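Local coordinates for protein porphyranase B (Zobellia galactanivorans, PDB 3JUU) that cleaves the sulfated red-algal polysaccharide porphyran at beta-1,4 linkages between D-galactose and L-galactose-6-sulfate, working as a family 16 glycoside hydrolase, at residues E148-I153 with E243-N248; D164-S169 with K190-G195. All coordinates share one frame; numbering follows the deposited sequence.

Interaction 1 of 2, residues E148-I153 with E243-N248; sequences ESVGQI and ETYDWN
In the substrate cleft of this family 16 jelly roll, Glu-148, the probable proton donor, is touched by Tyr-245 from the loop that follows strand 237-242. The phenol donates from Tyr-245 OH to Glu-148 OE1 over 2.7 Å, reaching that oxygen on its anti side and 23° out of the carboxylate plane. Ring and carboxylate are turned 50° against each other. Tyr-245 has CG anti to its carbonyl carbon (chi1 -72°), which aims the ring at strand 141-150. Val-150 meets that ring at its edge, nearly in plane, with CG1 3.7 Å from Tyr-245 CD2. The two faces are taken by neighbours in the loop itself: Glu-243 CG lies over the rim of one, Trp-247 CZ2 over the rim of the other. Val-150 CG1 also reaches Trp-247 CH2 at 4.3 Å, so one methyl serves both aromatics. A phenylalanine in place of Tyr-245 would probably leave Glu-148 OE1 without this donor and the carboxylate less firmly oriented. In the same cleft, Glu-243, a probable substrate-binding residue, is held by a salt bridge to Arg-57 and a hydrogen bond to Ser-122. The loop turns back through a type I turn from Tyr-245 to Asn-248, closed by Asn-248 N to Tyr-245 O at 3.1 Å.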
ATOM      1  N   GLU A 148       5.793  -0.829  -2.200  1.00  9.16           N
ATOM      2  CA  GLU A 148       6.185   0.500  -1.691  1.00  8.23           C
ATOM      3  C   GLU A 148       7.198   1.031  -2.685  1.00  9.37           C
ATOM      4  O   GLU A 148       8.080   0.308  -3.140  1.00  9.90           O
ATOM      5  CB  GLU A 148       6.831   0.439  -0.301  1.00  9.92           C
ATOM      6  CG  GLU A 148       5.850   0.012   0.779  1.00 10.24           C
ATOM      7  CD  GLU A 148       6.499  -0.086   2.116  1.00 14.02           C
ATOM      8  OE1 GLU A 148       6.699   1.018   2.710  1.00 13.69           O
ATOM      9  OE2 GLU A 148       6.793  -1.248   2.537  1.00 11.04           O
ATOM     10  N   SER A 149       7.014   2.282  -3.079  1.00  7.19           N
ATOM     11  CA  SER A 149       7.877   2.880  -4.110  1.00  8.30           C
ATOM     12  C   SER A 149       8.120   4.322  -3.704  1.00  7.82           C
ATOM     13  O   SER A 149       7.362   4.864  -2.886  1.00  8.30           O
ATOM     14  CB  SER A 149       7.132   2.822  -5.505  1.00  9.41           C
ATOM     15  OG  SER A 149       8.078   3.306  -6.490  1.00 17.60           O
ATOM     16  N   VAL A 150       9.190   4.915  -4.239  1.00  9.44           N
ATOM     17  CA  VAL A 150       9.256   6.397  -4.346  1.00  9.07           C
ATOM     18  C   VAL A 150       9.568   6.741  -5.808  1.00 11.74           C
ATOM     19  O   VAL A 150      10.056   5.866  -6.587  1.00 11.35           O
ATOM     20  CB  VAL A 150      10.368   7.015  -3.402  1.00  8.03           C
ATOM     21  CG1 VAL A 150      10.063   6.723  -1.933  1.00 10.69           C
ATOM     22  CG2 VAL A 150      11.845   6.572  -3.789  1.00 10.63           C
ATOM     23  N   GLY A 151       9.375   8.010  -6.173  1.00 10.65           N
ATOM     24  CA  GLY A 151       9.617   8.421  -7.552  1.00 12.14           C
ATOM     25  C   GLY A 151      10.970   9.120  -7.700  1.00 16.86           C
ATOM     26  O   GLY A 151      11.445   9.245  -8.830  1.00 21.84           O
ATOM     27  N   GLN A 152      11.565   9.644  -6.612  1.00 13.23           N
ATOM     28  CA  GLN A 152      12.796  10.428  -6.706  1.00 12.22           C
ATOM     29  C   GLN A 152      13.647  10.040  -5.523  1.00 12.07           C
ATOM     30  O   GLN A 152      13.221  10.203  -4.387  1.00 12.21           O
ATOM     31  CB  GLN A 152      12.477  11.974  -6.639  1.00 11.76           C
ATOM     32  CG  GLN A 152      13.787  12.776  -6.683  1.00 12.41           C
ATOM     33  CD  GLN A 152      13.532  14.309  -6.663  1.00 12.98           C
ATOM     34  OE1 GLN A 152      12.449  14.751  -7.019  1.00 16.75           O
ATOM     35  NE2 GLN A 152      14.516  15.087  -6.229  1.00 16.00           N
ATOM     36  N   ILE A 153      14.827   9.483  -5.770  1.00 11.57           N
ATOM     37  CA  ILE A 153      15.622   8.945  -4.668  1.00 13.84           C
ATOM     38  C   ILE A 153      16.558  10.103  -4.196  1.00 13.45           C
ATOM     39  O   ILE A 153      17.270  10.735  -5.020  1.00 12.44           O
ATOM     40  CB  ILE A 153      16.457   7.738  -5.181  1.00 14.35           C
ATOM     41  CG1 ILE A 153      15.520   6.481  -5.407  1.00 14.50           C
ATOM     42  CG2 ILE A 153      17.526   7.405  -4.147  1.00 16.84           C
ATOM     43  CD1 ILE A 153      16.127   5.672  -6.461  1.00 23.27           C
ATOM     44  N   GLU A 243       3.343   9.155   1.507  1.00  8.12           N
ATOM     45  CA  GLU A 243       3.869   9.644   2.809  1.00  8.97           C
ATOM     46  C   GLU A 243       5.299  10.158   2.607  1.00  9.55           C
ATOM     47  O   GLU A 243       5.879   9.956   1.520  1.00  8.64           O
ATOM     48  CB  GLU A 243       3.937   8.467   3.783  1.00  9.81           C
ATOM     49  CG  GLU A 243       5.115   7.544   3.526  1.00  8.66           C
ATOM     50  CD  GLU A 243       4.723   6.090   3.735  1.00 15.10           C
ATOM     51  OE1 GLU A 243       5.022   5.574   4.842  1.00 12.08           O
ATOM     52  OE2 GLU A 243       4.147   5.480   2.806  1.00 13.72           O
ATOM     53  N   THR A 244       5.913  10.708   3.655  1.00  8.72           N
ATOM     54  CA  THR A 244       7.396  10.887   3.608  1.00  8.46           C
ATOM     55  C   THR A 244       8.011   9.717   4.426  1.00  9.24           C
ATOM     56  O   THR A 244       7.509   9.345   5.498  1.00  9.36           O
ATOM     57  CB  THR A 244       7.779  12.258   4.250  1.00  8.25           C
ATOM     58  OG1 THR A 244       7.052  12.360   5.495  1.00  7.43           O
ATOM     59  CG2 THR A 244       7.324  13.454   3.304  1.00 11.25           C
ATOM     60  N   TYR A 245       9.078   9.159   3.897  1.00  9.66           N
ATOM     61  CA  TYR A 245       9.915   8.220   4.640  1.00 10.30           C
ATOM     62  C   TYR A 245      11.141   8.959   5.203  1.00 10.22           C
ATOM     63  O   TYR A 245      11.714   9.784   4.534  1.00  8.26           O
ATOM     64  CB  TYR A 245      10.489   7.228   3.621  1.00 10.06           C
ATOM     65  CG  TYR A 245       9.502   6.257   3.067  1.00  8.93           C
ATOM     66  CD1 TYR A 245       8.790   5.405   3.881  1.00 10.03           C
ATOM     67  CD2 TYR A 245       9.379   6.118   1.658  1.00  9.75           C
ATOM     68  CE1 TYR A 245       7.937   4.379   3.328  1.00 10.51           C
ATOM     69  CE2 TYR A 245       8.579   5.120   1.134  1.00  8.32           C
ATOM     70  CZ  TYR A 245       7.838   4.295   1.963  1.00 10.09           C
ATOM     71  OH  TYR A 245       7.054   3.320   1.357  1.00 11.05           O
ATOM     72  N   ASP A 246      11.545   8.643   6.436  1.00 10.54           N
ATOM     73  CA  ASP A 246      12.729   9.301   7.020  1.00 12.08           C
ATOM     74  C   ASP A 246      13.970   9.092   6.206  1.00 13.54           C
ATOM     75  O   ASP A 246      14.893   9.941   6.217  1.00 14.31           O
ATOM     76  CB  ASP A 246      12.963   8.700   8.419  1.00 12.08           C
ATOM     77  CG  ASP A 246      11.961   9.243   9.463  1.00 18.33           C
ATOM     78  OD1 ASP A 246      11.094  10.123   9.167  1.00 18.83           O
ATOM     79  OD2 ASP A 246      12.014   8.745  10.570  1.00 19.70           O
ATOM     80  N   TRP A 247      14.038   7.965   5.468  1.00 12.39           N
ATOM     81  CA  TRP A 247      15.273   7.645   4.779  1.00 12.25           C
ATOM     82  C   TRP A 247      15.324   8.242   3.386  1.00 12.21           C
ATOM     83  O   TRP A 247      16.329   8.063   2.683  1.00 13.59           O
ATOM     84  CB  TRP A 247      15.464   6.094   4.713  1.00 13.31           C
ATOM     85  CG  TRP A 247      14.207   5.392   4.344  1.00 11.53           C
ATOM     86  CD1 TRP A 247      13.285   4.867   5.183  1.00 17.35           C
ATOM     87  CD2 TRP A 247      13.750   5.095   3.008  1.00 13.64           C
ATOM     88  NE1 TRP A 247      12.284   4.277   4.473  1.00 17.17           N
ATOM     89  CE2 TRP A 247      12.548   4.375   3.141  1.00 13.83           C
ATOM     90  CE3 TRP A 247      14.234   5.389   1.752  1.00 14.15           C
ATOM     91  CZ2 TRP A 247      11.799   3.937   2.047  1.00 17.58           C
ATOM     92  CZ3 TRP A 247      13.477   4.947   0.621  1.00 21.72           C
ATOM     93  CH2 TRP A 247      12.289   4.231   0.799  1.00 17.13           C
ATOM     94  N   ASN A 248      14.231   8.929   2.982  1.00 11.74           N
ATOM     95  CA  ASN A 248      14.215   9.620   1.696  1.00 10.03           C
ATOM     96  C   ASN A 248      13.808  11.100   1.947  1.00 10.76           C
ATOM     97  O   ASN A 248      12.616  11.477   1.796  1.00  9.05           O
ATOM     98  CB  ASN A 248      13.239   8.916   0.718  1.00 10.09           C
ATOM     99  CG  ASN A 248      13.636   9.129  -0.747  1.00  9.66           C
ATOM    100  OD1 ASN A 248      12.795   9.549  -1.557  1.00 13.51           O
ATOM    101  ND2 ASN A 248      14.948   8.919  -1.079  1.00  7.86           N
TER

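Interaction 2 of 2, residues D164-S169 with K190-G195; sequences DQTMNS and KAELGG
With CG anti to its carbonyl carbon (chi1 -66°), Leu-193, just past strand 190-192, lays its isobutyl group against the backbone of strand 166-169, CG 3.5 Å from Thr-166 C. Glu-192 instead folds at chi2 (-58°), which swings its carboxylate back alongside Thr-166 and puts OE2 3.8 Å from Thr-166 CG2. From there Glu-192 OE1 accepts hydrogen bonds from two waters. The first also donates to Gln-165 O and accepts from Gly-194 N; the second accepts from Gln-165 NE2. Gln-165 OE1, at the far side of that amide, is bonded to Lys-196.

The backbones are joined by Met-167 N to Ala-191 O at 2.7 Å, by Ala-191 N to Met-167 O at 3.0 Å and, just past the strand, by Leu-193 N to Gln-165 O at 3.1 Å. Gln-165 O is thus gripped twice, by an amide and by a water. Leu-193 CD2 comes to 4.2 Å from Met-167 CB, and these two side chains go on to pack against Tyr-204 of strand 202-210 and Leu-218 of strand 213-218. Gly-194, at a positive phi of 89°, turns the chain so that Gly-195 O sits 3.3 Å from Gln-165 CB; that carbonyl is buried with no hydrogen-bonding partner in the model. Met-167 and Ala-191 form the hydrogen-bonded pair, flanked by the non-hydrogen-bonded pairs Thr-166 with Glu-192 and Asn-168 with Lys-190, in an antiparallel beta hairpin of the jelly-roll sandwich.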
ATOM      1  N   ASP A 164      13.088   3.012  -6.935  1.00 11.29           N
ATOM      2  CA  ASP A 164      12.109   3.595  -7.841  1.00 10.37           C
ATOM      3  C   ASP A 164      11.821   2.740  -9.088  1.00 11.12           C
ATOM      4  O   ASP A 164      11.086   3.187  -9.999  1.00 10.04           O
ATOM      5  CB  ASP A 164      12.624   4.994  -8.298  1.00 11.02           C
ATOM      6  CG  ASP A 164      13.990   4.947  -9.064  1.00 14.86           C
ATOM      7  OD1 ASP A 164      14.712   3.925  -9.026  1.00 12.21           O
ATOM      8  OD2 ASP A 164      14.350   5.999  -9.641  1.00 14.87           O
ATOM      9  N   GLN A 165      12.455   1.573  -9.199  1.00 10.55           N
ATOM     10  CA  GLN A 165      12.233   0.734 -10.374  1.00 11.42           C
ATOM     11  C   GLN A 165      12.017  -0.731 -10.004  1.00 11.94           C
ATOM     12  O   GLN A 165      12.248  -1.570 -10.825  1.00 11.34           O
ATOM     13  CB  GLN A 165      13.362   0.888 -11.385  1.00 12.40           C
ATOM     14  CG  GLN A 165      14.739   0.681 -10.816  1.00 14.86           C
ATOM     15  CD  GLN A 165      15.798   1.135 -11.835  1.00 22.84           C
ATOM     16  OE1 GLN A 165      15.721   2.238 -12.361  1.00 23.65           O
ATOM     17  NE2 GLN A 165      16.717   0.255 -12.165  1.00 22.50           N
ATOM     18  N   THR A 166      11.549  -0.994  -8.787  1.00 10.16           N
ATOM     19  CA  THR A 166      11.340  -2.344  -8.330  1.00  9.94           C
ATOM     20  C   THR A 166       9.941  -2.491  -7.696  1.00 10.84           C
ATOM     21  O   THR A 166       9.337  -1.516  -7.220  1.00 10.38           O
ATOM     22  CB  THR A 166      12.469  -2.732  -7.343  1.00 10.97           C
ATOM     23  OG1 THR A 166      12.630  -1.652  -6.438  1.00 14.19           O
ATOM     24  CG2 THR A 166      13.858  -2.833  -8.075  1.00  8.64           C
ATOM     25  N   MET A 167       9.441  -3.713  -7.649  1.00  9.75           N
ATOM     26  CA  MET A 167       8.363  -4.030  -6.698  1.00  8.79           C
ATOM     27  C   MET A 167       9.016  -4.438  -5.380  1.00  9.94           C
ATOM     28  O   MET A 167       9.749  -5.427  -5.295  1.00  9.20           O
ATOM     29  CB  MET A 167       7.485  -5.192  -7.229  1.00 10.31           C
ATOM     30  CG  MET A 167       6.270  -5.430  -6.327  1.00  7.44           C
ATOM     31  SD  MET A 167       5.312  -6.805  -7.102  1.00  8.78           S
ATOM     32  CE  MET A 167       4.088  -7.123  -5.864  1.00  9.70           C
ATOM     33  N   ASN A 168       8.765  -3.660  -4.342  1.00  8.47           N
ATOM     34  CA  ASN A 168       9.377  -3.813  -3.054  1.00  8.17           C
ATOM     35  C   ASN A 168       8.261  -4.270  -2.152  1.00  8.67           C
ATOM     36  O   ASN A 168       7.352  -3.467  -1.846  1.00  9.33           O
ATOM     37  CB  ASN A 168       9.812  -2.394  -2.612  1.00  8.83           C
ATOM     38  CG  ASN A 168      10.879  -1.875  -3.512  1.00  9.74           C
ATOM     39  OD1 ASN A 168      11.864  -2.556  -3.725  1.00 12.33           O
ATOM     40  ND2 ASN A 168      10.644  -0.724  -4.119  1.00  9.55           N
ATOM     41  N   SER A 169       8.298  -5.560  -1.752  1.00  7.87           N
ATOM     42  CA  SER A 169       7.206  -6.144  -0.948  1.00  7.76           C
ATOM     43  C   SER A 169       7.779  -6.565   0.374  1.00  8.53           C
ATOM     44  O   SER A 169       9.048  -6.668   0.537  1.00 11.11           O
ATOM     45  CB  SER A 169       6.644  -7.389  -1.635  1.00  7.03           C
ATOM     46  OG  SER A 169       6.185  -7.052  -2.980  1.00  9.18           O
ATOM     47  N   LYS A 190      11.689  -8.683  -3.537  1.00 12.81           N
ATOM     48  CA  LYS A 190      12.016  -7.584  -4.443  1.00 13.79           C
ATOM     49  C   LYS A 190      11.956  -8.187  -5.860  1.00 14.18           C
ATOM     50  O   LYS A 190      12.461  -9.308  -6.055  1.00 12.13           O
ATOM     51  CB  LYS A 190      13.439  -7.070  -4.190  1.00 15.59           C
ATOM     52  CG  LYS A 190      13.909  -5.955  -5.120  1.00 18.10           C
ATOM     53  CD  LYS A 190      15.433  -5.638  -5.011  1.00 25.64           C
ATOM     54  CE  LYS A 190      15.726  -5.219  -3.585  1.00 32.44           C
ATOM     55  NZ  LYS A 190      17.145  -4.770  -3.477  1.00 37.21           N
ATOM     56  N   ALA A 191      11.388  -7.456  -6.812  1.00 11.40           N
ATOM     57  CA  ALA A 191      11.439  -7.851  -8.208  1.00 12.48           C
ATOM     58  C   ALA A 191      11.611  -6.624  -9.124  1.00 12.84           C
ATOM     59  O   ALA A 191      11.207  -5.512  -8.741  1.00 12.45           O
ATOM     60  CB  ALA A 191      10.176  -8.619  -8.588  1.00 12.84           C
ATOM     61  N   GLU A 192      12.139  -6.816 -10.339  1.00 10.65           N
ATOM     62  CA  GLU A 192      12.325  -5.656 -11.295  1.00 12.98           C
ATOM     63  C   GLU A 192      10.986  -5.262 -11.917  1.00 11.48           C
ATOM     64  O   GLU A 192      10.179  -6.159 -12.329  1.00 10.78           O
ATOM     65  CB  GLU A 192      13.253  -6.027 -12.472  1.00 13.97           C
ATOM     66  CG  GLU A 192      14.664  -6.425 -12.009  1.00 18.43           C
ATOM     67  CD  GLU A 192      15.321  -5.311 -11.205  1.00 28.41           C
ATOM     68  OE1 GLU A 192      15.485  -4.234 -11.797  1.00 29.14           O
ATOM     69  OE2 GLU A 192      15.649  -5.534 -10.012  1.00 32.40           O
ATOM     70  N   LEU A 193      10.759  -3.940 -12.055  1.00 10.31           N
ATOM     71  CA  LEU A 193       9.560  -3.475 -12.768  1.00 11.52           C
ATOM     72  C   LEU A 193       9.829  -3.499 -14.262  1.00 12.70           C
ATOM     73  O   LEU A 193       8.890  -3.629 -15.079  1.00 13.04           O
ATOM     74  CB  LEU A 193       9.162  -2.036 -12.395  1.00  9.49           C
ATOM     75  CG  LEU A 193       8.716  -1.975 -10.913  1.00  8.47           C
ATOM     76  CD1 LEU A 193       8.237  -0.573 -10.633  1.00 11.08           C
ATOM     77  CD2 LEU A 193       7.508  -2.873 -10.674  1.00  8.58           C
ATOM     78  N   GLY A 194      11.093  -3.353 -14.651  1.00 12.48           N
ATOM     79  CA  GLY A 194      11.337  -3.173 -16.102  1.00 14.22           C
ATOM     80  C   GLY A 194      11.297  -1.688 -16.534  1.00 15.45           C
ATOM     81  O   GLY A 194      11.363  -1.389 -17.734  1.00 15.47           O
ATOM     82  N   GLY A 195      11.171  -0.776 -15.583  1.00 12.37           N
ATOM     83  CA  GLY A 195      11.023   0.672 -15.883  1.00 12.83           C
ATOM     84  C   GLY A 195      10.835   1.359 -14.524  1.00 13.48           C
ATOM     85  O   GLY A 195      10.770   0.667 -13.458  1.00 11.51           O
TER
HETATM   86  O   HOH W   1      13.488  -2.447 -13.172  1.00 15.17           O
HETATM   87  O   HOH W   2      16.801  -2.381 -10.674  1.00 26.09           O

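In the fold
Following the chain from the N terminus, strand 141-150 ends within 148-153, the first half of interaction 1. The chain then returns through 164-169, where strand 166-174 begins antiparallel to that strand, and 21 residues on meets 190-195, so interaction 2 closes the hairpin of strands 166-174 and 185-192. Only after strands 202-210, 213-218, 221-226 and 237-242 does 243-248 arrive and complete interaction 1. The short closure therefore falls wholly within the long one, and the two do not cross. The centres of the two contacts lie about 14 Å apart, yet they touch: Asn-168 ND2 is 2.9 Å from Glu-148 O, a probable hydrogen bond that ties the hairpin to the strand bearing the probable proton donor.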